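Local coordinates for protein beta-1,3-xylanase (Alcaligenes sp., PDB 2COV) that binds beta-1,3-xylan as the family 31 carbohydrate-binding module of a beta-1,3-xylanase, probably helping the enzyme hold its substrate, at residues D20-V28 with I88-N96. Numbering follows the deposited sequence.
Sequences DQEIEVYHV and ITFTTQVCN
Ile23 and Phe90 form the apolar cluster at one end of this contact, each side chain reaching across from its own segment to lie alongside the other. Ile23 CB sits over one face of the Phe90 ring in a CH-pi contact, 4.0 Å from its centroid and displaced toward the rim. With CG1 anti to the backbone N (chi1 -172°), the chain then runs along the ring, and Ile23 CD1 comes within 3.7 Å of Phe90 CD1. The Ile23 CD1 methyl also meets Ile88 CD1 tip to tip at 4.1 Å. Replacing Phe90 by alanine is likely to open a gap beside Ile23, with CB and CD1 losing the ring they pack on. Ala61 and Tyr67 also touch Phe90.

No hydrogen bond joins the two segments. In the antiparallel beta-sandwich of this module, probably immunoglobulin-like as in the E-set clan, strand 22-28 pairs with strands 13-19 and 54-60, while 90-96, continuing from strand 80-89, runs past it as the C-terminal tail. Cys95 ties this tail to the N-terminal region through its disulfide with Cys9.

Oxygen meets carbon at two points. Glu22 O lies 3.4 Å from Phe90 CZ. Farther along, Tyr26 OH approaches Cys95 CB at 3.1 Å, near the plane of the tyrosine ring. Asn96 CB packs obliquely against that ring, 3.5 Å from Tyr26 CZ. Nearby, Asn16 ND2 hydrogen-bonds both Glu24 OE1 and Asn96 O, bridging strand and tail.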
ATOM      1  N   ASP A  20     -12.823  29.944  -1.366  1.00 20.46           N
ATOM      2  CA  ASP A  20     -13.124  29.411  -0.069  1.00 21.62           C
ATOM      3  C   ASP A  20     -13.511  27.931  -0.132  1.00 20.71           C
ATOM      4  O   ASP A  20     -13.370  27.275   0.908  1.00 23.25           O
ATOM      5  CB  ASP A  20     -14.312  30.160   0.542  1.00 21.45           C
ATOM      6  CG  ASP A  20     -13.945  31.480   1.143  1.00 24.53           C
ATOM      7  OD1 ASP A  20     -12.759  31.947   1.050  1.00 26.36           O
ATOM      8  OD2 ASP A  20     -14.907  32.053   1.756  1.00 29.65           O
ATOM      9  N   GLN A  21     -13.900  27.365  -1.267  1.00 20.95           N
ATOM     10  CA  GLN A  21     -14.180  25.930  -1.234  1.00 21.43           C
ATOM     11  C   GLN A  21     -13.290  25.143  -2.201  1.00 17.94           C
ATOM     12  O   GLN A  21     -13.621  24.044  -2.509  1.00 17.74           O
ATOM     13  CB  GLN A  21     -15.619  25.602  -1.487  1.00 24.16           C
ATOM     14  CG  GLN A  21     -15.984  26.033  -2.915  1.00 29.59           C
ATOM     15  CD  GLN A  21     -16.619  27.373  -2.880  1.00 33.86           C
ATOM     16  OE1 GLN A  21     -16.054  28.351  -3.418  1.00 36.22           O
ATOM     17  NE2 GLN A  21     -17.776  27.465  -2.165  1.00 39.44           N
ATOM     18  N   GLU A  22     -12.186  25.718  -2.661  1.00 18.40           N
ATOM     19  CA  GLU A  22     -11.294  25.016  -3.597  1.00 16.28           C
ATOM     20  C   GLU A  22      -9.813  25.269  -3.251  1.00 15.95           C
ATOM     21  O   GLU A  22      -9.363  26.402  -3.065  1.00 15.30           O
ATOM     22  CB  GLU A  22     -11.538  25.446  -5.057  1.00 17.67           C
ATOM     23  CG  GLU A  22     -12.783  24.747  -5.737  1.00 22.95           C
ATOM     24  CD  GLU A  22     -12.785  24.856  -7.246  1.00 23.63           C
ATOM     25  OE1 GLU A  22     -13.551  24.016  -7.823  1.00 29.39           O
ATOM     26  OE2 GLU A  22     -12.046  25.758  -7.793  1.00 25.29           O
ATOM     27  N   ILE A  23      -9.065  24.174  -3.238  1.00 14.24           N
ATOM     28  CA  ILE A  23      -7.618  24.145  -2.997  1.00 13.66           C
ATOM     29  C   ILE A  23      -6.954  23.575  -4.246  1.00 12.62           C
ATOM     30  O   ILE A  23      -7.476  22.647  -4.813  1.00 14.45           O
ATOM     31  CB  ILE A  23      -7.289  23.281  -1.749  1.00 13.75           C
ATOM     32  CG1 ILE A  23      -5.811  23.399  -1.373  1.00 14.81           C
ATOM     33  CG2 ILE A  23      -7.688  21.833  -1.951  1.00 13.92           C
ATOM     34  CD1 ILE A  23      -5.482  22.621  -0.128  1.00 14.05           C
ATOM     35  N   GLU A  24      -5.832  24.177  -4.671  1.00 13.17           N
ATOM     36  CA  GLU A  24      -5.022  23.581  -5.734  1.00 13.94           C
ATOM     37  C   GLU A  24      -3.811  22.986  -5.024  1.00 13.79           C
ATOM     38  O   GLU A  24      -3.061  23.684  -4.375  1.00 14.31           O
ATOM     39  CB  GLU A  24      -4.589  24.662  -6.716  1.00 14.99           C
ATOM     40  CG  GLU A  24      -3.653  24.085  -7.810  1.00 14.09           C
ATOM     41  CD  GLU A  24      -3.202  25.087  -8.819  1.00 19.15           C
ATOM     42  OE1 GLU A  24      -2.535  26.036  -8.429  1.00 23.50           O
ATOM     43  OE2 GLU A  24      -3.437  24.896  -9.991  1.00 21.80           O
ATOM     44  N   VAL A  25      -3.590  21.730  -5.267  1.00 12.41           N
ATOM     45  CA  VAL A  25      -2.430  20.991  -4.739  1.00 11.53           C
ATOM     46  C   VAL A  25      -1.436  20.888  -5.855  1.00 11.07           C
ATOM     47  O   VAL A  25      -1.798  20.643  -7.006  1.00 11.75           O
ATOM     48  CB  VAL A  25      -2.843  19.607  -4.231  1.00 12.33           C
ATOM     49  CG1 VAL A  25      -1.654  18.821  -3.745  1.00 13.20           C
ATOM     50  CG2 VAL A  25      -3.938  19.725  -3.138  1.00 13.37           C
ATOM     51  N   TYR A  26      -0.173  21.123  -5.592  1.00 11.75           N
ATOM     52  CA  TYR A  26       0.835  21.038  -6.638  1.00 11.47           C
ATOM     53  C   TYR A  26       2.175  20.554  -6.119  1.00 11.63           C
ATOM     54  O   TYR A  26       2.501  20.585  -4.958  1.00 11.93           O
ATOM     55  CB  TYR A  26       1.010  22.386  -7.320  1.00 11.88           C
ATOM     56  CG  TYR A  26       1.620  23.482  -6.441  1.00 12.15           C
ATOM     57  CD1 TYR A  26       2.987  23.619  -6.315  1.00 13.66           C
ATOM     58  CD2 TYR A  26       0.817  24.418  -5.778  1.00 13.47           C
ATOM     59  CE1 TYR A  26       3.546  24.621  -5.531  1.00 14.21           C
ATOM     60  CE2 TYR A  26       1.378  25.402  -5.020  1.00 15.62           C
ATOM     61  CZ  TYR A  26       2.721  25.513  -4.871  1.00 15.58           C
ATOM     62  OH  TYR A  26       3.267  26.549  -4.107  1.00 16.63           O
ATOM     63  N   HIS A  27       2.962  20.044  -7.078  1.00 11.44           N
ATOM     64  CA  HIS A  27       4.344  19.739  -6.869  1.00 11.76           C
ATOM     65  C   HIS A  27       5.152  20.327  -8.043  1.00 11.10           C
ATOM     66  O   HIS A  27       4.923  19.985  -9.196  1.00 11.61           O
ATOM     67  CB  HIS A  27       4.662  18.253  -6.756  1.00 10.74           C
ATOM     68  CG  HIS A  27       5.943  17.971  -6.016  1.00 10.28           C
ATOM     69  ND1 HIS A  27       7.164  18.485  -6.417  1.00 11.46           N
ATOM     70  CD2 HIS A  27       6.164  17.366  -4.814  1.00 12.41           C
ATOM     71  CE1 HIS A  27       8.086  18.145  -5.512  1.00 12.06           C
ATOM     72  NE2 HIS A  27       7.510  17.455  -4.523  1.00 12.59           N
ATOM     73  N   VAL A  28       6.101  21.195  -7.739  1.00 11.67           N
ATOM     74  CA  VAL A  28       7.027  21.718  -8.726  1.00 12.32           C
ATOM     75  C   VAL A  28       7.783  20.558  -9.391  1.00 11.43           C
ATOM     76  O   VAL A  28       8.148  19.573  -8.769  1.00 12.22           O
ATOM     77  CB  VAL A  28       8.013  22.712  -8.061  1.00 14.30           C
ATOM     78  CG1 VAL A  28       9.094  23.195  -9.032  1.00 17.27           C
ATOM     79  CG2 VAL A  28       7.224  23.905  -7.572  1.00 14.62           C
ATOM     80  N   ILE A  88      -1.246  19.209   5.732  1.00 12.03           N
ATOM     81  CA  ILE A  88      -1.390  20.662   5.734  1.00 13.69           C
ATOM     82  C   ILE A  88      -2.741  21.062   6.351  1.00 14.14           C
ATOM     83  O   ILE A  88      -3.646  20.247   6.489  1.00 14.52           O
ATOM     84  CB  ILE A  88      -1.219  21.314   4.304  1.00 13.62           C
ATOM     85  CG1 ILE A  88      -2.294  20.852   3.333  1.00 14.09           C
ATOM     86  CG2 ILE A  88       0.148  21.010   3.768  1.00 14.49           C
ATOM     87  CD1 ILE A  88      -3.652  21.628   3.389  1.00 15.63           C
ATOM     88  N   THR A  89      -2.792  22.308   6.749  1.00 15.75           N
ATOM     89  CA  THR A  89      -4.060  22.984   7.048  1.00 16.55           C
ATOM     90  C   THR A  89      -4.418  23.946   5.925  1.00 15.80           C
ATOM     91  O   THR A  89      -3.575  24.711   5.504  1.00 16.58           O
ATOM     92  CB  THR A  89      -3.943  23.713   8.383  1.00 19.55           C
ATOM     93  OG1 THR A  89      -3.631  22.778   9.427  1.00 20.05           O
ATOM     94  CG2 THR A  89      -5.253  24.472   8.733  1.00 19.23           C
ATOM     95  N   PHE A  90      -5.627  23.862   5.433  1.00 16.11           N
ATOM     96  CA  PHE A  90      -6.022  24.703   4.325  1.00 16.15           C
ATOM     97  C   PHE A  90      -6.269  26.143   4.765  1.00 15.82           C
ATOM     98  O   PHE A  90      -7.089  26.377   5.666  1.00 17.17           O
ATOM     99  CB  PHE A  90      -7.256  24.134   3.642  1.00 16.63           C
ATOM    100  CG  PHE A  90      -7.769  24.917   2.468  1.00 14.94           C
ATOM    101  CD1 PHE A  90      -6.923  25.521   1.607  1.00 16.10           C
ATOM    102  CD2 PHE A  90      -9.122  25.024   2.259  1.00 16.68           C
ATOM    103  CE1 PHE A  90      -7.392  26.227   0.528  1.00 17.77           C
ATOM    104  CE2 PHE A  90      -9.613  25.702   1.184  1.00 15.98           C
ATOM    105  CZ  PHE A  90      -8.755  26.327   0.324  1.00 16.89           C
ATOM    106  N   THR A  91      -5.476  27.055   4.223  1.00 17.39           N
ATOM    107  CA  THR A  91      -5.527  28.474   4.520  1.00 17.96           C
ATOM    108  C   THR A  91      -5.605  29.249   3.206  1.00 18.69           C
ATOM    109  O   THR A  91      -5.561  28.662   2.143  1.00 18.06           O
ATOM    110  CB  THR A  91      -4.210  28.950   5.192  1.00 17.95           C
ATOM    111  OG1 THR A  91      -3.103  28.757   4.260  1.00 20.66           O
ATOM    112  CG2 THR A  91      -3.866  28.121   6.456  1.00 19.34           C
ATOM    113  N   THR A  92      -5.628  30.587   3.331  1.00 19.21           N
ATOM    114  CA  THR A  92      -5.746  31.465   2.197  1.00 18.88           C
ATOM    115  C   THR A  92      -4.410  31.775   1.487  1.00 19.03           C
ATOM    116  O   THR A  92      -4.387  32.634   0.607  1.00 20.12           O
ATOM    117  CB  THR A  92      -6.444  32.757   2.576  1.00 20.55           C
ATOM    118  OG1 THR A  92      -5.645  33.312   3.622  1.00 21.91           O
ATOM    119  CG2 THR A  92      -7.882  32.469   3.003  1.00 21.51           C
ATOM    120  N   GLN A  93      -3.322  31.003   1.748  1.00 17.79           N
ATOM    121  CA  GLN A  93      -2.051  31.314   1.059  1.00 18.76           C
ATOM    122  C   GLN A  93      -2.149  31.106  -0.444  1.00 17.41           C
ATOM    123  O   GLN A  93      -2.784  30.176  -0.869  1.00 18.15           O
ATOM    124  CB  GLN A  93      -0.920  30.429   1.590  1.00 18.21           C
ATOM    125  CG  GLN A  93      -1.046  28.947   1.288  1.00 18.87           C
ATOM    126  CD  GLN A  93       0.165  28.124   1.762  1.00 19.78           C
ATOM    127  OE1 GLN A  93       0.655  28.308   2.886  1.00 20.20           O
ATOM    128  NE2 GLN A  93       0.619  27.222   0.941  1.00 17.17           N
ATOM    129  N   VAL A  94      -1.494  31.973  -1.204  1.00 18.94           N
ATOM    130  CA  VAL A  94      -1.383  31.833  -2.635  1.00 20.23           C
ATOM    131  C   VAL A  94       0.116  31.928  -2.912  1.00 21.09           C
ATOM    132  O   VAL A  94       0.764  32.976  -2.665  1.00 23.26           O
ATOM    133  CB  VAL A  94      -2.189  32.917  -3.377  1.00 21.38           C
ATOM    134  CG1 VAL A  94      -1.977  32.822  -4.849  1.00 25.53           C
ATOM    135  CG2 VAL A  94      -3.643  32.806  -3.029  1.00 21.99           C
ATOM    136  N   CYS A  95       0.656  30.864  -3.482  1.00 20.35           N
ATOM    137  CA  CYS A  95       2.079  30.712  -3.633  1.00 24.10           C
ATOM    138  C   CYS A  95       2.602  30.634  -5.070  1.00 26.64           C
ATOM    139  O   CYS A  95       3.633  31.235  -5.384  1.00 29.26           O
ATOM    140  CB  CYS A  95       2.489  29.394  -3.012  1.00 24.92           C
ATOM    141  SG  CYS A  95       2.170  29.260  -1.313  1.00 27.02           S
ATOM    142  N   ASN A  96       1.995  29.795  -5.892  1.00 27.64           N
ATOM    143  CA  ASN A  96       2.510  29.473  -7.244  1.00 28.91           C
ATOM    144  C   ASN A  96       1.273  29.465  -8.066  1.00 30.99           C
ATOM    145  O   ASN A  96       0.694  28.373  -8.255  1.00 31.83           O
ATOM    146  CB  ASN A  96       3.176  28.074  -7.245  1.00 28.81           C
ATOM    147  CG  ASN A  96       3.875  27.741  -8.535  1.00 29.87           C
ATOM    148  OD1 ASN A  96       4.842  26.963  -8.553  1.00 34.38           O
ATOM    149  ND2 ASN A  96       3.388  28.299  -9.638  1.00 29.51           N
TER